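Malonyl acyl carrier protein transacylase (Streptococcus pneumoniae, PDB 3IM8) probably transfers the malonyl group from malonyl-CoA to holo-acyl carrier protein, giving malonyl-ACP and CoA, a step of fatty acid synthesis. Local coordinates at residues Q14-Y23 and R45-N56; E93-L103 and F219-N229. All blocks are in the same frame, centred on the assembly; numbering follows the deposited sequence.

Contact 1: Q14-Y23 and R45-N56; sequences QYLGMGRDFY and RYLIDTEEDKLN
Arg45, Arg20 and Asp49 form a salt-bridge network between the two segments. Arg45 grips the Asp49 carboxylate side-on, NE to OD2 and NH2 to OD1, the latter at 2.7 Å. Arg20 NH2 brings a second charge to Asp49 OD2 at 3.0 Å, nearly in line with its C-O bond and from the opposite face of the carboxylate to Arg45 NE. With both guanidinium groups bound to it, Asp49 is probably held ionised. The other end of the Arg20 guanidinium is held by Asp24. Arg45 reaches this place because its chain bends at chi2 (78°) and again at chi3 (-93°), which also lays CD over the centre of the Tyr23 ring, 3.4 Å from its centroid, as a CH-pi contact. In the guanidinium plane, Arg45 NH2 also donates to Met18 O (3.0 Å), while water 2 joins Arg45 NH1 to the same carbonyl.

Around Met18 O the backbone makes two overlapping type II turns, Tyr15 to Met18 and Gly17 to Arg20; Gly19 is the N-cap of helix 20-25. At the first turn Gly17 N donates to Ile48 O (2.8 Å), near the end of helix 44-50. Met18, with CG placed between its backbone N and carbonyl carbon (chi1 58°), brings that atom to 3.6 Å from Ile48 CG2, the two side chains crossing at about a right angle. On the outer side, Leu16 lays CD1 and CG along the carbonyls of Ile48 and Asp49, and water 1 links Leu16 N to Glu52 OE1. Leu55 CD2 touches Tyr15 O, and Gln14 NE2 donates to Asn56 OD1 (2.9 Å) while its OE1 accepts from Gly12 N.

Contact 2: E93-L103 and F219-N229; sequences EYSALVASGAL and FSDFTCPLVGN
Ser100 O and Ala102 O, just past helix 92-99, take backbone hydrogen bonds from the loop 219-229. Thr223 N gives Ser100 O a short bond of 2.6 Å, and Cys224 N adds a weak one to the same oxygen. Ser220 N meets Ala102 O at 2.9 Å, in the carbonyl plane on a lone pair and almost straight (175°). Gly101, between the two acceptors, has positive phi and packs its CA against Thr223 OG1 at 3.5 Å. Water 4 joins Thr223 OG1 to Ala99 O.

The apolar contacts gather round two side chains of the loop. The Phe222 ring has Ala102 CB over one face, 3.8 Å from its centroid, Ser100 CB at its edge in plane, and Leu97 CD2 against CE2. Leu226 sends CD1 between Ala96 CB and Leu97 CD2, 3.7 Å from each; CG lies anti to the backbone N (chi1 175°), directing the branch at the helix. Further out, Leu103 and Phe219 run side by side, CD1 against CE2.

A side-chain carboxylate acts at the other end: Glu93 OE1 takes Asn229 N on its syn lone pair at 2.7 Å. Water 3 lies between the same oxygen and Val227 O.

The side chain of Asn229 lies about 4 Å from that of Ser90, the predicted active-site serine. Gly88, Ser90 and Gly92 fit the GxSxG nucleophile elbow, and helix 92-99 follows it, as in other members of the acyltransferase family.

Overall arrangement
Both contacts lie in one acyltransferase domain but hold different elements, with centres about 25 Å apart and nearest atoms about 10 Å apart. Contact 1 is more peripheral, about 18 Å from the chain centre against 13 Å for contact 2, and only partly buried. There, charged side chains do much of the joining, tying a double turn and the start of helix 20-25 to helices 44-50 and 52-55. Contact 2 is mostly buried and relies on backbone bonds and apolar side chains between a helix and an irregular loop. Helix 58-78 touches side chains of both. Contact 2 lies closer to Ser90, the predicted active-site residue, whose side chain is about 11 Å from that of Gln14.

Contact 1: Q14-Y23 and R45-N56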
# COMPACT_ATOMS: atom_id res chain seq x y z
N GLN A 14 -0.54 9.26 4.78
CA GLN A 14 -0.42 9.77 6.15
C GLN A 14 -0.73 11.29 6.27
O GLN A 14 -0.63 12.04 5.30
CB GLN A 14 0.97 9.43 6.74
CG GLN A 14 2.22 10.21 6.16
CD GLN A 14 2.64 9.82 4.71
OE1 GLN A 14 2.08 8.89 4.11
NE2 GLN A 14 3.66 10.52 4.18
N TYR A 15 -1.10 11.76 7.47
CA TYR A 15 -1.25 13.21 7.70
C TYR A 15 -1.06 13.44 9.17
O TYR A 15 -1.17 12.51 9.98
CB TYR A 15 -2.58 13.77 7.09
CG TYR A 15 -3.84 13.09 7.63
CD1 TYR A 15 -4.42 12.01 6.95
CD2 TYR A 15 -4.41 13.50 8.85
CE1 TYR A 15 -5.54 11.38 7.46
CE2 TYR A 15 -5.52 12.87 9.38
CZ TYR A 15 -6.09 11.81 8.69
OH TYR A 15 -7.19 11.18 9.25
N LEU A 16 -0.71 14.67 9.55
CA LEU A 16 -0.39 14.93 10.93
C LEU A 16 -1.68 14.70 11.74
O LEU A 16 -2.73 15.16 11.36
CB LEU A 16 0.16 16.35 11.12
CG LEU A 16 0.91 16.83 12.38
CD1 LEU A 16 2.32 16.25 12.45
CD2 LEU A 16 0.97 18.38 12.33
N GLY A 17 -1.55 13.98 12.85
CA GLY A 17 -2.65 13.75 13.75
C GLY A 17 -3.57 12.60 13.40
O GLY A 17 -4.56 12.41 14.10
N MET A 18 -3.28 11.85 12.32
CA MET A 18 -4.19 10.77 11.89
C MET A 18 -4.47 9.76 13.01
O MET A 18 -3.57 9.36 13.76
CB MET A 18 -3.65 10.05 10.66
CG MET A 18 -2.25 9.45 10.91
SD MET A 18 -1.63 8.61 9.49
CE MET A 18 -0.33 7.70 10.31
N GLY A 19 -5.73 9.37 13.15
CA GLY A 19 -6.09 8.42 14.18
C GLY A 19 -6.21 8.97 15.59
O GLY A 19 -6.52 8.22 16.53
N ARG A 20 -5.93 10.26 15.79
CA ARG A 20 -5.89 10.80 17.17
C ARG A 20 -7.28 10.81 17.83
O ARG A 20 -7.40 10.50 19.02
CB ARG A 20 -5.27 12.22 17.24
CG ARG A 20 -5.32 12.85 18.67
CD ARG A 20 -4.16 12.35 19.49
NE ARG A 20 -4.46 12.37 20.92
CZ ARG A 20 -3.54 12.36 21.90
NH1 ARG A 20 -3.93 12.31 23.16
NH2 ARG A 20 -2.22 12.40 21.62
N ASP A 21 -8.32 11.20 17.06
CA ASP A 21 -9.72 11.09 17.53
C ASP A 21 -10.06 9.67 18.05
O ASP A 21 -10.53 9.49 19.21
CB ASP A 21 -10.71 11.58 16.44
CG ASP A 21 -10.52 10.91 15.06
OD1 ASP A 21 -9.63 10.08 14.85
OD2 ASP A 21 -11.29 11.24 14.13
N PHE A 22 -9.77 8.66 17.23
CA PHE A 22 -9.99 7.27 17.63
C PHE A 22 -9.16 6.93 18.86
O PHE A 22 -9.67 6.25 19.74
CB PHE A 22 -9.62 6.32 16.51
CG PHE A 22 -10.52 6.40 15.33
CD1 PHE A 22 -11.87 6.78 15.46
CD2 PHE A 22 -10.04 6.06 14.05
CE1 PHE A 22 -12.70 6.81 14.33
CE2 PHE A 22 -10.88 6.09 12.93
CZ PHE A 22 -12.19 6.48 13.07
N TYR A 23 -7.91 7.41 18.91
CA TYR A 23 -6.96 7.08 19.99
C TYR A 23 -7.43 7.46 21.40
O TYR A 23 -7.33 6.64 22.34
CB TYR A 23 -5.54 7.66 19.70
CG TYR A 23 -4.46 7.47 20.78
CD1 TYR A 23 -3.47 6.49 20.63
CD2 TYR A 23 -4.39 8.33 21.91
CE1 TYR A 23 -2.45 6.32 21.58
CE2 TYR A 23 -3.35 8.17 22.90
CZ TYR A 23 -2.41 7.17 22.69
OH TYR A 23 -1.43 6.96 23.56
N ARG A 45 2.86 8.00 18.82
CA ARG A 45 1.68 8.85 18.87
C ARG A 45 2.14 10.35 18.76
O ARG A 45 1.56 11.16 17.99
CB ARG A 45 0.95 8.59 20.20
CG ARG A 45 -0.20 9.56 20.54
CD ARG A 45 -1.44 9.19 19.72
NE ARG A 45 -1.56 9.92 18.43
CZ ARG A 45 -2.10 9.43 17.33
NH1 ARG A 45 -2.57 8.18 17.32
NH2 ARG A 45 -2.16 10.17 16.23
N TYR A 46 3.16 10.69 19.54
CA TYR A 46 3.78 12.02 19.46
C TYR A 46 4.36 12.29 18.05
O TYR A 46 4.16 13.36 17.46
CB TYR A 46 4.89 12.12 20.51
CG TYR A 46 5.53 13.49 20.51
CD1 TYR A 46 4.83 14.62 21.00
CD2 TYR A 46 6.82 13.66 19.99
CE1 TYR A 46 5.41 15.91 20.96
CE2 TYR A 46 7.42 14.92 19.96
CZ TYR A 46 6.72 16.05 20.44
OH TYR A 46 7.35 17.28 20.39
N LEU A 47 5.05 11.30 17.47
CA LEU A 47 5.54 11.47 16.08
C LEU A 47 4.39 11.81 15.15
O LEU A 47 4.45 12.79 14.39
CB LEU A 47 6.27 10.20 15.60
CG LEU A 47 6.98 10.19 14.24
CD1 LEU A 47 8.10 9.16 14.21
CD2 LEU A 47 6.00 9.93 13.15
N ILE A 48 3.33 11.01 15.21
CA ILE A 48 2.22 11.22 14.30
C ILE A 48 1.55 12.62 14.49
O ILE A 48 1.11 13.29 13.52
CB ILE A 48 1.14 10.04 14.37
CG1 ILE A 48 1.72 8.74 13.75
CG2 ILE A 48 -0.10 10.40 13.59
CD1 ILE A 48 1.01 7.43 14.25
N ASP A 49 1.46 13.04 15.74
CA ASP A 49 0.78 14.25 16.11
C ASP A 49 1.59 15.57 15.95
O ASP A 49 0.98 16.67 15.91
CB ASP A 49 0.36 14.14 17.58
CG ASP A 49 -0.68 13.08 17.80
OD1 ASP A 49 -1.33 12.69 16.81
OD2 ASP A 49 -0.85 12.67 18.94
N THR A 50 2.93 15.47 15.93
CA THR A 50 3.75 16.68 16.10
C THR A 50 4.98 16.76 15.18
O THR A 50 5.49 17.86 14.99
CB THR A 50 4.23 16.84 17.56
OG1 THR A 50 3.19 16.40 18.45
CG2 THR A 50 4.60 18.30 17.89
N GLU A 51 5.49 15.63 14.71
CA GLU A 51 6.71 15.66 13.90
C GLU A 51 6.34 15.46 12.45
O GLU A 51 6.29 14.33 11.96
CB GLU A 51 7.68 14.56 14.35
CG GLU A 51 8.34 14.83 15.69
CD GLU A 51 9.09 13.63 16.22
OE1 GLU A 51 10.25 13.80 16.67
OE2 GLU A 51 8.53 12.52 16.19
N GLU A 52 6.06 16.55 11.74
CA GLU A 52 5.55 16.40 10.41
C GLU A 52 6.64 15.89 9.43
O GLU A 52 6.37 15.02 8.59
CB GLU A 52 4.85 17.66 9.91
CG GLU A 52 4.04 17.35 8.69
CD GLU A 52 2.94 18.35 8.38
OE1 GLU A 52 2.38 18.23 7.25
OE2 GLU A 52 2.62 19.23 9.24
N ASP A 53 7.88 16.34 9.57
CA ASP A 53 8.92 15.88 8.66
C ASP A 53 9.27 14.41 8.84
O ASP A 53 9.50 13.69 7.88
CB ASP A 53 10.16 16.75 8.80
CG ASP A 53 9.98 18.13 8.21
OD1 ASP A 53 9.11 18.30 7.32
OD2 ASP A 53 10.74 19.02 8.61
N LYS A 54 9.33 13.97 10.08
CA LYS A 54 9.60 12.56 10.34
C LYS A 54 8.44 11.70 9.81
O LYS A 54 8.64 10.63 9.28
CB LYS A 54 9.79 12.30 11.84
CG LYS A 54 11.05 12.85 12.44
CD LYS A 54 11.32 12.00 13.62
CE LYS A 54 12.04 12.76 14.69
NZ LYS A 54 11.83 11.96 15.93
N LEU A 55 7.21 12.18 10.00
CA LEU A 55 6.02 11.44 9.58
C LEU A 55 6.11 11.14 8.08
O LEU A 55 5.67 10.06 7.63
CB LEU A 55 4.70 12.19 9.95
CG LEU A 55 3.33 11.57 9.54
CD1 LEU A 55 3.06 10.13 10.13
CD2 LEU A 55 2.14 12.46 9.82
N ASN A 56 6.67 12.10 7.31
CA ASN A 56 6.84 12.00 5.86
C ASN A 56 8.15 11.32 5.43
O ASN A 56 8.41 11.20 4.24
CB ASN A 56 6.72 13.41 5.21
CG ASN A 56 5.28 13.94 5.24
OD1 ASN A 56 4.33 13.16 5.21
ND2 ASN A 56 5.12 15.26 5.31
O HOH W 1 0.09 16.52 7.42
O HOH W 2 -2.73 7.08 14.85

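Contact 2: E93-L103 and F219-N229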
# COMPACT_ATOMS: atom_id res chain seq x y z
N GLU A 93 -0.09 -3.89 2.36
CA GLU A 93 -0.16 -5.36 2.27
C GLU A 93 0.20 -5.95 3.61
O GLU A 93 -0.27 -7.05 3.96
CB GLU A 93 0.82 -5.86 1.20
CG GLU A 93 0.83 -7.36 1.03
CD GLU A 93 1.05 -7.71 -0.42
OE1 GLU A 93 0.10 -7.59 -1.21
OE2 GLU A 93 2.18 -8.07 -0.76
N TYR A 94 1.06 -5.24 4.35
CA TYR A 94 1.52 -5.74 5.66
C TYR A 94 0.43 -5.58 6.69
O TYR A 94 0.21 -6.47 7.53
CB TYR A 94 2.80 -5.03 6.13
CG TYR A 94 4.04 -5.46 5.41
CD1 TYR A 94 4.27 -5.04 4.10
CD2 TYR A 94 4.96 -6.31 6.01
CE1 TYR A 94 5.45 -5.44 3.42
CE2 TYR A 94 6.14 -6.70 5.34
CZ TYR A 94 6.37 -6.26 4.07
OH TYR A 94 7.51 -6.62 3.42
N SER A 95 -0.26 -4.46 6.62
CA SER A 95 -1.46 -4.22 7.47
C SER A 95 -2.52 -5.33 7.27
O SER A 95 -3.08 -5.83 8.23
CB SER A 95 -2.09 -2.85 7.13
OG SER A 95 -1.14 -1.79 7.25
N ALA A 96 -2.75 -5.67 5.99
CA ALA A 96 -3.62 -6.75 5.50
C ALA A 96 -3.11 -8.13 5.96
O ALA A 96 -3.90 -9.00 6.34
CB ALA A 96 -3.63 -6.70 4.07
N LEU A 97 -1.79 -8.33 5.96
CA LEU A 97 -1.20 -9.56 6.53
C LEU A 97 -1.52 -9.71 8.00
O LEU A 97 -1.83 -10.81 8.45
CB LEU A 97 0.33 -9.65 6.32
CG LEU A 97 0.69 -10.10 4.89
CD1 LEU A 97 2.20 -9.86 4.63
CD2 LEU A 97 0.29 -11.58 4.62
N VAL A 98 -1.47 -8.61 8.73
CA VAL A 98 -1.89 -8.57 10.15
C VAL A 98 -3.38 -8.86 10.30
O VAL A 98 -3.78 -9.74 11.08
CB VAL A 98 -1.51 -7.26 10.87
CG1 VAL A 98 -2.18 -7.18 12.31
CG2 VAL A 98 -0.00 -7.14 11.00
N ALA A 99 -4.21 -8.17 9.51
CA ALA A 99 -5.64 -8.42 9.55
C ALA A 99 -6.00 -9.84 9.13
O ALA A 99 -6.97 -10.38 9.61
CB ALA A 99 -6.38 -7.38 8.71
N SER A 100 -5.21 -10.47 8.25
CA SER A 100 -5.59 -11.77 7.72
C SER A 100 -5.11 -12.88 8.61
O SER A 100 -5.29 -14.05 8.27
CB SER A 100 -5.02 -11.97 6.30
OG SER A 100 -3.60 -11.95 6.39
N GLY A 101 -4.50 -12.52 9.74
CA GLY A 101 -4.09 -13.46 10.77
C GLY A 101 -2.69 -14.01 10.55
O GLY A 101 -2.10 -14.60 11.48
N ALA A 102 -2.15 -13.84 9.34
CA ALA A 102 -0.84 -14.42 9.02
C ALA A 102 0.39 -13.75 9.67
O ALA A 102 1.39 -14.43 9.98
CB ALA A 102 -0.64 -14.55 7.53
N LEU A 103 0.33 -12.45 9.90
CA LEU A 103 1.46 -11.73 10.52
C LEU A 103 1.09 -11.15 11.90
O LEU A 103 0.06 -10.46 12.01
CB LEU A 103 1.96 -10.64 9.55
CG LEU A 103 3.01 -9.60 9.93
CD1 LEU A 103 4.29 -10.28 10.36
CD2 LEU A 103 3.23 -8.72 8.68
N PHE A 219 5.63 -16.69 10.02
CA PHE A 219 4.25 -16.40 9.66
C PHE A 219 3.33 -17.52 10.17
O PHE A 219 3.83 -18.63 10.40
CB PHE A 219 4.12 -16.12 8.15
CG PHE A 219 4.89 -14.89 7.70
CD1 PHE A 219 6.15 -15.00 7.17
CD2 PHE A 219 4.34 -13.62 7.86
CE1 PHE A 219 6.86 -13.88 6.76
CE2 PHE A 219 5.04 -12.48 7.46
CZ PHE A 219 6.31 -12.62 6.92
N SER A 220 2.03 -17.21 10.39
CA SER A 220 0.98 -18.16 10.86
C SER A 220 0.02 -18.48 9.74
O SER A 220 0.13 -17.94 8.64
CB SER A 220 0.13 -17.57 12.00
OG SER A 220 0.83 -17.48 13.24
N ASP A 221 -0.96 -19.33 10.04
CA ASP A 221 -2.04 -19.66 9.11
C ASP A 221 -2.91 -18.42 8.82
O ASP A 221 -3.17 -17.63 9.74
CB ASP A 221 -2.94 -20.73 9.77
CG ASP A 221 -2.39 -22.16 9.63
OD1 ASP A 221 -2.96 -23.09 10.27
OD2 ASP A 221 -1.43 -22.35 8.85
N PHE A 222 -3.35 -18.25 7.57
CA PHE A 222 -4.32 -17.21 7.19
C PHE A 222 -5.68 -17.48 7.83
O PHE A 222 -6.20 -18.58 7.71
CB PHE A 222 -4.50 -17.12 5.67
CG PHE A 222 -3.36 -16.37 4.94
CD1 PHE A 222 -2.36 -17.08 4.27
CD2 PHE A 222 -3.30 -14.97 4.94
CE1 PHE A 222 -1.33 -16.40 3.60
CE2 PHE A 222 -2.27 -14.28 4.27
CZ PHE A 222 -1.29 -14.97 3.60
N THR A 223 -6.27 -16.50 8.49
CA THR A 223 -7.59 -16.67 9.02
C THR A 223 -8.59 -16.12 8.02
O THR A 223 -9.78 -16.40 8.07
CB THR A 223 -7.72 -16.13 10.46
OG1 THR A 223 -7.36 -14.74 10.52
CG2 THR A 223 -6.73 -16.93 11.37
N CYS A 224 -8.09 -15.36 7.05
CA CYS A 224 -8.93 -14.98 5.94
C CYS A 224 -8.06 -14.72 4.69
O CYS A 224 -6.87 -14.42 4.82
CB CYS A 224 -9.81 -13.81 6.35
SG CYS A 224 -9.15 -12.26 5.81
N PRO A 225 -8.64 -14.90 3.49
CA PRO A 225 -7.86 -14.85 2.29
C PRO A 225 -7.35 -13.42 2.05
O PRO A 225 -8.09 -12.45 2.31
CB PRO A 225 -8.83 -15.27 1.18
CG PRO A 225 -10.01 -15.98 1.92
CD PRO A 225 -10.04 -15.32 3.27
N LEU A 226 -6.10 -13.32 1.61
CA LEU A 226 -5.44 -12.04 1.23
C LEU A 226 -5.05 -12.10 -0.25
O LEU A 226 -4.45 -13.07 -0.68
CB LEU A 226 -4.20 -11.80 2.10
CG LEU A 226 -3.33 -10.57 1.76
CD1 LEU A 226 -2.66 -10.08 2.98
CD2 LEU A 226 -2.23 -10.88 0.75
N VAL A 227 -5.42 -11.08 -1.03
CA VAL A 227 -5.02 -10.96 -2.43
C VAL A 227 -3.73 -10.16 -2.53
O VAL A 227 -3.69 -8.96 -2.21
CB VAL A 227 -6.16 -10.34 -3.27
CG1 VAL A 227 -5.78 -10.26 -4.73
CG2 VAL A 227 -7.45 -11.19 -3.12
N GLY A 228 -2.63 -10.81 -2.94
CA GLY A 228 -1.34 -10.13 -2.95
C GLY A 228 -1.11 -9.18 -4.10
O GLY A 228 -1.62 -9.37 -5.20
N ASN A 229 -0.32 -8.15 -3.85
CA ASN A 229 -0.01 -7.10 -4.84
C ASN A 229 0.72 -7.63 -6.08
O ASN A 229 0.45 -7.20 -7.23
CB ASN A 229 0.89 -6.05 -4.15
CG ASN A 229 0.12 -5.10 -3.22
OD1 ASN A 229 -1.15 -5.06 -3.16
ND2 ASN A 229 0.88 -4.31 -2.52
O HOH W 3 -2.54 -7.01 -0.50
O HOH W 4 -9.00 -12.48 9.34